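Local atomic coordinates of leucine aminopeptidase (Legionella pneumophila, PDB entry 5GNE), a protein that probably acts as a zinc-dependent aminopeptidase, removing residues from the N-terminal ends of peptides. Residues 36-39 / 43-46; 143-148 / 218-223; 209-214 / 360-365. One frame throughout, in Å; residues are numbered along the deposited sequence.

Contact 1: 36-39 / 43-46; sequences IAIP and NITN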
loop_
_atom_site.group_PDB
_atom_site.type_symbol
_atom_site.label_atom_id
_atom_site.label_comp_id
_atom_site.label_asym_id
_atom_site.label_seq_id
_atom_site.Cartn_x
_atom_site.Cartn_y
_atom_site.Cartn_z
ATOM N N ILE A 36 -1.024 -0.995 -23.620
ATOM C CA ILE A 36 -0.568 0.040 -24.539
ATOM C C ILE A 36 0.816 0.583 -24.241
ATOM O O ILE A 36 1.353 0.449 -23.144
ATOM C CB ILE A 36 -1.534 1.248 -24.564
ATOM C CG1 ILE A 36 -1.612 1.904 -23.188
ATOM C CG2 ILE A 36 -2.920 0.831 -25.037
ATOM C CD1 ILE A 36 -2.415 3.250 -23.183
ATOM N N ALA A 37 1.387 1.209 -25.257
ATOM C CA ALA A 37 2.614 1.952 -25.087
ATOM C C ALA A 37 2.302 3.422 -25.308
ATOM O O ALA A 37 1.698 3.801 -26.314
ATOM C CB ALA A 37 3.684 1.461 -26.059
ATOM N N ILE A 38 2.708 4.244 -24.353
ATOM C CA ILE A 38 2.368 5.650 -24.381
ATOM C C ILE A 38 3.428 6.381 -23.566
ATOM O O ILE A 38 3.816 5.938 -22.485
ATOM C CB ILE A 38 0.924 5.921 -23.829
ATOM C CG1 ILE A 38 0.471 7.350 -24.164
ATOM C CG2 ILE A 38 0.810 5.652 -22.317
ATOM C CD1 ILE A 38 -0.905 7.678 -23.641
ATOM N N PRO A 39 3.949 7.479 -24.110
ATOM C CA PRO A 39 4.946 8.191 -23.325
ATOM C C PRO A 39 4.216 9.143 -22.398
ATOM O O PRO A 39 3.660 10.147 -22.841
ATOM C CB PRO A 39 5.789 8.899 -24.387
ATOM C CG PRO A 39 4.889 8.978 -25.617
ATOM C CD PRO A 39 3.635 8.188 -25.359
ATOM N N ASN A 43 0.839 16.134 -19.675
ATOM C CA ASN A 43 -0.446 16.210 -20.366
ATOM C C ASN A 43 -1.231 14.911 -20.152
ATOM O O ASN A 43 -2.394 14.918 -19.714
ATOM C CB ASN A 43 -0.258 16.458 -21.858
ATOM C CG ASN A 43 0.015 17.915 -22.175
ATOM O OD1 ASN A 43 -0.735 18.806 -21.760
ATOM N ND2 ASN A 43 1.096 18.171 -22.910
ATOM N N ILE A 44 -0.567 13.786 -20.421
ATOM C CA ILE A 44 -1.209 12.478 -20.305
ATOM C C ILE A 44 -1.471 12.156 -18.835
ATOM O O ILE A 44 -2.505 11.586 -18.507
ATOM C CB ILE A 44 -0.370 11.372 -20.975
ATOM C CG1 ILE A 44 -0.672 11.331 -22.473
ATOM C CG2 ILE A 44 -0.676 10.006 -20.362
ATOM C CD1 ILE A 44 0.562 11.309 -23.336
ATOM N N THR A 45 -0.542 12.525 -17.954
ATOM C CA THR A 45 -0.772 12.396 -16.512
ATOM C C THR A 45 -2.097 13.048 -16.119
ATOM O O THR A 45 -2.869 12.476 -15.347
ATOM C CB THR A 45 0.370 13.009 -15.678
ATOM O OG1 THR A 45 1.590 12.286 -15.911
ATOM C CG2 THR A 45 0.042 12.939 -14.178
ATOM N N ASN A 46 -2.376 14.227 -16.664
ATOM C CA ASN A 46 -3.595 14.948 -16.304
ATOM C C ASN A 46 -4.841 14.233 -16.781
ATOM O O ASN A 46 -5.875 14.259 -16.107
ATOM C CB ASN A 46 -3.568 16.375 -16.845
ATOM C CG ASN A 46 -2.649 17.284 -16.040
ATOM O OD1 ASN A 46 -1.782 17.957 -16.593
ATOM N ND2 ASN A 46 -2.823 17.285 -14.724
#
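The chain leaves strand 33-38 at Pro-39, turns, and comes back as helix 42-55, with the CA atoms of Pro-39 and Ile-44 8.1 Å apart as the closest CA pair across the two segments. Contact across this gap is made by side chains and one carbonyl. Ile-38 and Ile-44 reach toward each other and meet tip to tip. CD1 of Ile-38 lies 3.8 Å from CG1 of Ile-44. The same methyl is 3.9 Å from CD1 of Ile-44 and 4.0 Å from its CG2, so one methyl of the strand touches both branches of the helix residue. The first torsion of Ile-38 explains the reach: CG1 is trans to the backbone N (chi1 -167°), and the extended chain carries CD1 toward the helix. Pro-39 joins through its backbone. Its O lies 3.3 Å from CD1 of Ile-44, a van der Waals contact of a carbonyl oxygen with a methyl. The chi2 of Ile-44, 131°, is well off a staggered value, so the exact place of this methyl deserves caution. Outside the pair, Ile-38 also rests on Ile-10 of strand 8-13 and on Leu-20 of helix 14-20. The backbone N of Ile-44 bonds to the side chain of Asp-41 in the turn. The Cys-15 to Cys-55 disulfide joins helix 14-20 to the far end of helix 42-55. The site lies away from the zinc ions. The chemistry is that of a small hydrophobic core: dispersion contacts between buried isoleucines hold helix against strand, and nothing polar pairs across the two segments.

Contact 2: 143-148 / 218-223; sequences QQFDTL and VVFSSN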
loop_
_atom_site.group_PDB
_atom_site.type_symbol
_atom_site.label_atom_id
_atom_site.label_comp_id
_atom_site.label_asym_id
_atom_site.label_seq_id
_atom_site.Cartn_x
_atom_site.Cartn_y
_atom_site.Cartn_z
ATOM N N GLN A 143 15.350 5.783 7.774
ATOM C CA GLN A 143 16.088 6.206 8.948
ATOM C C GLN A 143 15.235 6.114 10.216
ATOM O O GLN A 143 15.760 5.795 11.285
ATOM C CB GLN A 143 16.624 7.612 8.716
ATOM C CG GLN A 143 16.905 8.399 9.950
ATOM C CD GLN A 143 17.163 9.837 9.604
ATOM O OE1 GLN A 143 18.153 10.155 8.945
ATOM N NE2 GLN A 143 16.248 10.717 9.997
ATOM N N GLN A 144 13.928 6.372 10.105
ATOM C CA GLN A 144 13.023 6.182 11.254
ATOM C C GLN A 144 13.034 4.726 11.721
ATOM O O GLN A 144 12.962 4.439 12.912
ATOM C CB GLN A 144 11.586 6.582 10.925
ATOM C CG GLN A 144 11.380 8.031 10.584
ATOM C CD GLN A 144 11.734 8.954 11.726
ATOM O OE1 GLN A 144 12.705 9.700 11.639
ATOM N NE2 GLN A 144 10.956 8.904 12.807
ATOM N N PHE A 145 13.141 3.804 10.773
ATOM C CA PHE A 145 13.186 2.397 11.127
ATOM C C PHE A 145 14.535 2.073 11.753
ATOM O O PHE A 145 14.593 1.529 12.855
ATOM C CB PHE A 145 12.951 1.504 9.902
ATOM C CG PHE A 145 13.009 0.030 10.212
ATOM C CD1 PHE A 145 11.870 -0.648 10.621
ATOM C CD2 PHE A 145 14.207 -0.678 10.116
ATOM C CE1 PHE A 145 11.925 -2.016 10.920
ATOM C CE2 PHE A 145 14.268 -2.040 10.410
ATOM C CZ PHE A 145 13.129 -2.705 10.816
ATOM N N ASP A 146 15.612 2.429 11.055
ATOM C CA ASP A 146 16.968 2.175 11.535
ATOM C C ASP A 146 17.174 2.713 12.946
ATOM O O ASP A 146 17.711 2.016 13.821
ATOM C CB ASP A 146 17.997 2.797 10.589
ATOM C CG ASP A 146 17.894 2.273 9.178
ATOM O OD1 ASP A 146 17.395 1.140 8.993
ATOM O OD2 ASP A 146 18.307 3.005 8.251
ATOM N N THR A 147 16.744 3.955 13.159
ATOM C CA THR A 147 16.858 4.592 14.460
ATOM C C THR A 147 16.131 3.774 15.524
ATOM O O THR A 147 16.701 3.458 16.576
ATOM C CB THR A 147 16.308 6.030 14.448
ATOM O OG1 THR A 147 17.150 6.869 13.644
ATOM C CG2 THR A 147 16.257 6.583 15.874
ATOM N N LEU A 148 14.870 3.448 15.255
ATOM C CA LEU A 148 14.071 2.652 16.182
ATOM C C LEU A 148 14.743 1.331 16.547
ATOM O O LEU A 148 14.804 0.954 17.720
ATOM C CB LEU A 148 12.702 2.353 15.567
ATOM C CG LEU A 148 11.615 3.413 15.702
ATOM C CD1 LEU A 148 10.357 2.973 14.966
ATOM C CD2 LEU A 148 11.319 3.681 17.157
ATOM N N VAL A 218 5.687 -0.064 18.263
ATOM C CA VAL A 218 5.090 -0.940 19.260
ATOM C C VAL A 218 5.744 -2.326 19.295
ATOM O O VAL A 218 6.138 -2.803 20.359
ATOM C CB VAL A 218 3.582 -1.068 19.037
ATOM C CG1 VAL A 218 3.010 -2.159 19.930
ATOM C CG2 VAL A 218 2.920 0.271 19.334
ATOM N N VAL A 219 5.911 -2.940 18.130
ATOM C CA VAL A 219 6.594 -4.228 18.031
ATOM C C VAL A 219 8.025 -4.185 18.614
ATOM O O VAL A 219 8.424 -5.096 19.329
ATOM C CB VAL A 219 6.657 -4.710 16.563
ATOM C CG1 VAL A 219 7.653 -5.838 16.414
ATOM C CG2 VAL A 219 5.272 -5.148 16.070
ATOM N N PHE A 220 8.775 -3.112 18.369
ATOM C CA PHE A 220 10.126 -3.000 18.935
ATOM C C PHE A 220 10.090 -2.930 20.461
ATOM O O PHE A 220 10.966 -3.474 21.143
ATOM C CB PHE A 220 10.881 -1.768 18.405
ATOM C CG PHE A 220 11.508 -1.949 17.040
ATOM C CD1 PHE A 220 12.448 -2.921 16.826
ATOM C CD2 PHE A 220 11.202 -1.098 15.996
ATOM C CE1 PHE A 220 13.037 -3.078 15.579
ATOM C CE2 PHE A 220 11.790 -1.248 14.748
ATOM C CZ PHE A 220 12.704 -2.230 14.541
ATOM N N SER A 221 9.089 -2.242 20.994
ATOM C CA SER A 221 8.967 -2.074 22.439
ATOM C C SER A 221 8.224 -3.243 23.106
ATOM O O SER A 221 8.131 -3.301 24.323
ATOM C CB SER A 221 8.282 -0.751 22.760
ATOM O OG SER A 221 6.999 -0.721 22.180
ATOM N N SER A 222 7.672 -4.151 22.309
ATOM C CA SER A 222 7.047 -5.377 22.835
ATOM C C SER A 222 7.956 -6.247 23.726
ATOM O O SER A 222 9.180 -6.213 23.606
ATOM C CB SER A 222 6.540 -6.229 21.654
ATOM O OG SER A 222 6.229 -7.580 22.014
ATOM N N ASN A 223 7.335 -7.013 24.627
ATOM C CA ASN A 223 8.057 -7.898 25.549
ATOM C C ASN A 223 8.179 -9.319 24.988
ATOM O O ASN A 223 8.881 -10.159 25.544
ATOM C CB ASN A 223 7.380 -7.933 26.923
ATOM C CG ASN A 223 7.920 -6.873 27.865
ATOM O OD1 ASN A 223 7.225 -5.912 28.205
ATOM N ND2 ASN A 223 9.170 -7.043 28.295
#
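Phe-220 meets both Phe-145 and Leu-148 of helix 132-151 and makes the whole contact with them. The tight part is the aromatic pair. CE1 of Phe-145 comes to 3.7 Å from CZ of Phe-220, and CZ of Phe-145 to 3.8 Å from that same atom. The ring centroids are 5.4 Å apart and the planes are inclined at 56°, so the rings meet obliquely. With chi1 at 179°, Phe-145 extends its ring away from its own backbone N and across to Phe-220. CB of Leu-148 lies 3.8 Å from CD2 of Phe-220, and the carbonyl carbon C of Leu-148 sits over one face of that ring, offset toward its rim. The outer side is looser. Leu-148 is only partly buried, and Gln-143 and Asn-223 at the far ends are exposed. There, OG1 of Thr-147 bonds to O of Gln-143 at 2.9 Å, which ties the helix to itself and not to its neighbour. Inward, both phenylalanines also rest on Val-157 and Ile-177 of two sheet strands. Helices 132-151 and 202-221 thus pack together on one face of the mixed sheet, as expected of the alpha/beta fold of M28 peptidases.

Contact 3: 209-214 / 360-365; sequences ISVELE and NFTKLG
Val-211 and Thr-362 bring together two helices of the M28 peptidase alpha/beta fold, 202-221 and 355-373. The short helix segments cross at -48° with their axes 9.1 Å apart, and the CA atoms of Val-211 and Thr-362 are only 5.4 Å from each other. Apolar packing comes first. Val-211 lays CG1 against the backbone of the second helix, 3.8 Å from C of Phe-361 and 3.7 Å from N of Thr-362. CB of Phe-361 touches the same methyl at 4.1 Å, while its ring leads away, makes an edge-to-face pair with His-357 and reaches Ala-268. The Phe-361 side chain is about 9 Å from that of the zinc ligand Asp-266 and about 12 Å from a zinc ion, so it is near the metal site without being a ligand. Polar groups are turned to other partners. OG1 of Thr-362 bonds to O of Met-358 in its own helix, so its approach to Val-211 is van der Waals contact. Glu-214 sets CG opposite the backbone N (chi1 -176°) and then bends at chi2 (54°), carrying its carboxylate off to a salt bridge with Arg-217 and a hydrogen bond from the backbone N of Asp-110, both made by OE2. What it gives to this interface is aliphatic: CG of Glu-214 meets CG2 of Thr-362 at 3.8 Å.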
loop_
_atom_site.group_PDB
_atom_site.type_symbol
_atom_site.label_atom_id
_atom_site.label_comp_id
_atom_site.label_asym_id
_atom_site.label_seq_id
_atom_site.Cartn_x
_atom_site.Cartn_y
_atom_site.Cartn_z
ATOM N N ILE A 209 1.255 5.348 6.173
ATOM C CA ILE A 209 2.640 5.322 6.622
ATOM C C ILE A 209 2.734 5.495 8.137
ATOM O O ILE A 209 3.436 4.749 8.818
ATOM C CB ILE A 209 3.469 6.444 5.972
ATOM C CG1 ILE A 209 3.693 6.155 4.494
ATOM C CG2 ILE A 209 4.801 6.605 6.705
ATOM C CD1 ILE A 209 4.614 4.979 4.251
ATOM N N SER A 210 2.032 6.483 8.672
ATOM C CA SER A 210 2.136 6.733 10.106
ATOM C C SER A 210 1.672 5.514 10.905
ATOM O O SER A 210 2.265 5.149 11.922
ATOM C CB SER A 210 1.337 7.988 10.500
ATOM O OG SER A 210 -0.062 7.737 10.487
ATOM N N VAL A 211 0.576 4.914 10.465
ATOM C CA VAL A 211 0.025 3.766 11.166
ATOM C C VAL A 211 1.011 2.610 11.250
ATOM O O VAL A 211 1.178 2.004 12.307
ATOM C CB VAL A 211 -1.282 3.312 10.511
ATOM C CG1 VAL A 211 -1.704 1.910 10.991
ATOM C CG2 VAL A 211 -2.374 4.367 10.806
ATOM N N GLU A 212 1.690 2.317 10.152
ATOM C CA GLU A 212 2.610 1.186 10.151
ATOM C C GLU A 212 3.882 1.533 10.888
ATOM O O GLU A 212 4.520 0.633 11.464
ATOM C CB GLU A 212 2.897 0.687 8.722
ATOM C CG GLU A 212 3.761 1.567 7.851
ATOM C CD GLU A 212 4.129 0.886 6.526
ATOM O OE1 GLU A 212 4.023 -0.359 6.412
ATOM O OE2 GLU A 212 4.488 1.608 5.576
ATOM N N LEU A 213 4.266 2.808 10.879
ATOM C CA LEU A 213 5.444 3.221 11.649
ATOM C C LEU A 213 5.199 3.012 13.128
ATOM O O LEU A 213 6.051 2.461 13.819
ATOM C CB LEU A 213 5.807 4.678 11.385
ATOM C CG LEU A 213 6.975 4.808 10.405
ATOM C CD1 LEU A 213 7.218 6.256 10.066
ATOM C CD2 LEU A 213 8.257 4.164 10.964
ATOM N N GLU A 214 4.012 3.382 13.603
ATOM C CA GLU A 214 3.640 3.093 14.991
ATOM C C GLU A 214 3.581 1.582 15.287
ATOM O O GLU A 214 3.981 1.125 16.373
ATOM C CB GLU A 214 2.308 3.761 15.348
ATOM C CG GLU A 214 1.877 3.596 16.813
ATOM C CD GLU A 214 2.923 4.050 17.841
ATOM O OE1 GLU A 214 3.864 4.792 17.480
ATOM O OE2 GLU A 214 2.787 3.674 19.028
ATOM N N ASN A 360 -7.330 3.251 15.592
ATOM C CA ASN A 360 -8.029 1.986 15.342
ATOM C C ASN A 360 -7.344 1.131 14.256
ATOM O O ASN A 360 -7.225 -0.081 14.420
ATOM C CB ASN A 360 -9.498 2.227 14.993
ATOM C CG ASN A 360 -10.362 2.557 16.236
ATOM O OD1 ASN A 360 -9.986 2.257 17.384
ATOM N ND2 ASN A 360 -11.530 3.159 16.000
ATOM N N PHE A 361 -6.888 1.746 13.161
ATOM C CA PHE A 361 -6.084 1.014 12.166
ATOM C C PHE A 361 -4.781 0.476 12.764
ATOM O O PHE A 361 -4.360 -0.638 12.443
ATOM C CB PHE A 361 -5.755 1.893 10.964
ATOM C CG PHE A 361 -6.883 2.040 9.989
ATOM C CD1 PHE A 361 -7.800 3.071 10.124
ATOM C CD2 PHE A 361 -7.037 1.141 8.948
ATOM C CE1 PHE A 361 -8.864 3.215 9.232
ATOM C CE2 PHE A 361 -8.091 1.284 8.043
ATOM C CZ PHE A 361 -9.006 2.324 8.188
ATOM N N THR A 362 -4.160 1.235 13.662
ATOM C CA THR A 362 -3.002 0.695 14.378
ATOM C C THR A 362 -3.362 -0.517 15.223
ATOM O O THR A 362 -2.647 -1.522 15.200
ATOM C CB THR A 362 -2.337 1.764 15.284
ATOM O OG1 THR A 362 -2.101 2.927 14.496
ATOM C CG2 THR A 362 -1.013 1.283 15.820
ATOM N N LYS A 363 -4.495 -0.445 15.924
ATOM C CA LYS A 363 -4.971 -1.607 16.666
ATOM C C LYS A 363 -5.137 -2.796 15.733
ATOM O O LYS A 363 -4.597 -3.884 15.999
ATOM C CB LYS A 363 -6.281 -1.310 17.380
ATOM C CG LYS A 363 -6.119 -0.434 18.607
ATOM C CD LYS A 363 -7.443 -0.104 19.289
ATOM C CE LYS A 363 -7.169 0.600 20.619
ATOM N NZ LYS A 363 -8.347 1.234 21.216
ATOM N N LEU A 364 -5.853 -2.581 14.632
ATOM C CA LEU A 364 -6.096 -3.650 13.681
ATOM C C LEU A 364 -4.811 -4.281 13.200
ATOM O O LEU A 364 -4.651 -5.481 13.283
ATOM C CB LEU A 364 -6.888 -3.132 12.488
ATOM C CG LEU A 364 -7.094 -4.194 11.406
ATOM C CD1 LEU A 364 -7.842 -5.387 11.954
ATOM C CD2 LEU A 364 -7.846 -3.577 10.231
ATOM N N GLY A 365 -3.880 -3.451 12.742
ATOM C CA GLY A 365 -2.555 -3.892 12.352
ATOM C C GLY A 365 -1.831 -4.741 13.384
ATOM O O GLY A 365 -1.221 -5.774 13.050
#

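How the contacts relate
From the N terminus, contact 1 comes first and closes a very short loop, joining strand 33-38 of the small antiparallel sheet to the following helix 42-55. It is finished before the others open and lies apart, about 20 Å from contact 3 at the nearest atoms. Contact 2 then joins helix 132-151 to the end of helix 202-221, spanning three strands. Contact 3 opens within that span, at 209-214, and closes only at 360-365, so contacts 2 and 3 cross. Both use helix 202-221, which links helix 132-151 to helix 355-373 among the helices that pack with the mixed sheet of the peptidase fold. They also touch: CB of Gln-144 is 4.1 Å from CD2 of Leu-213.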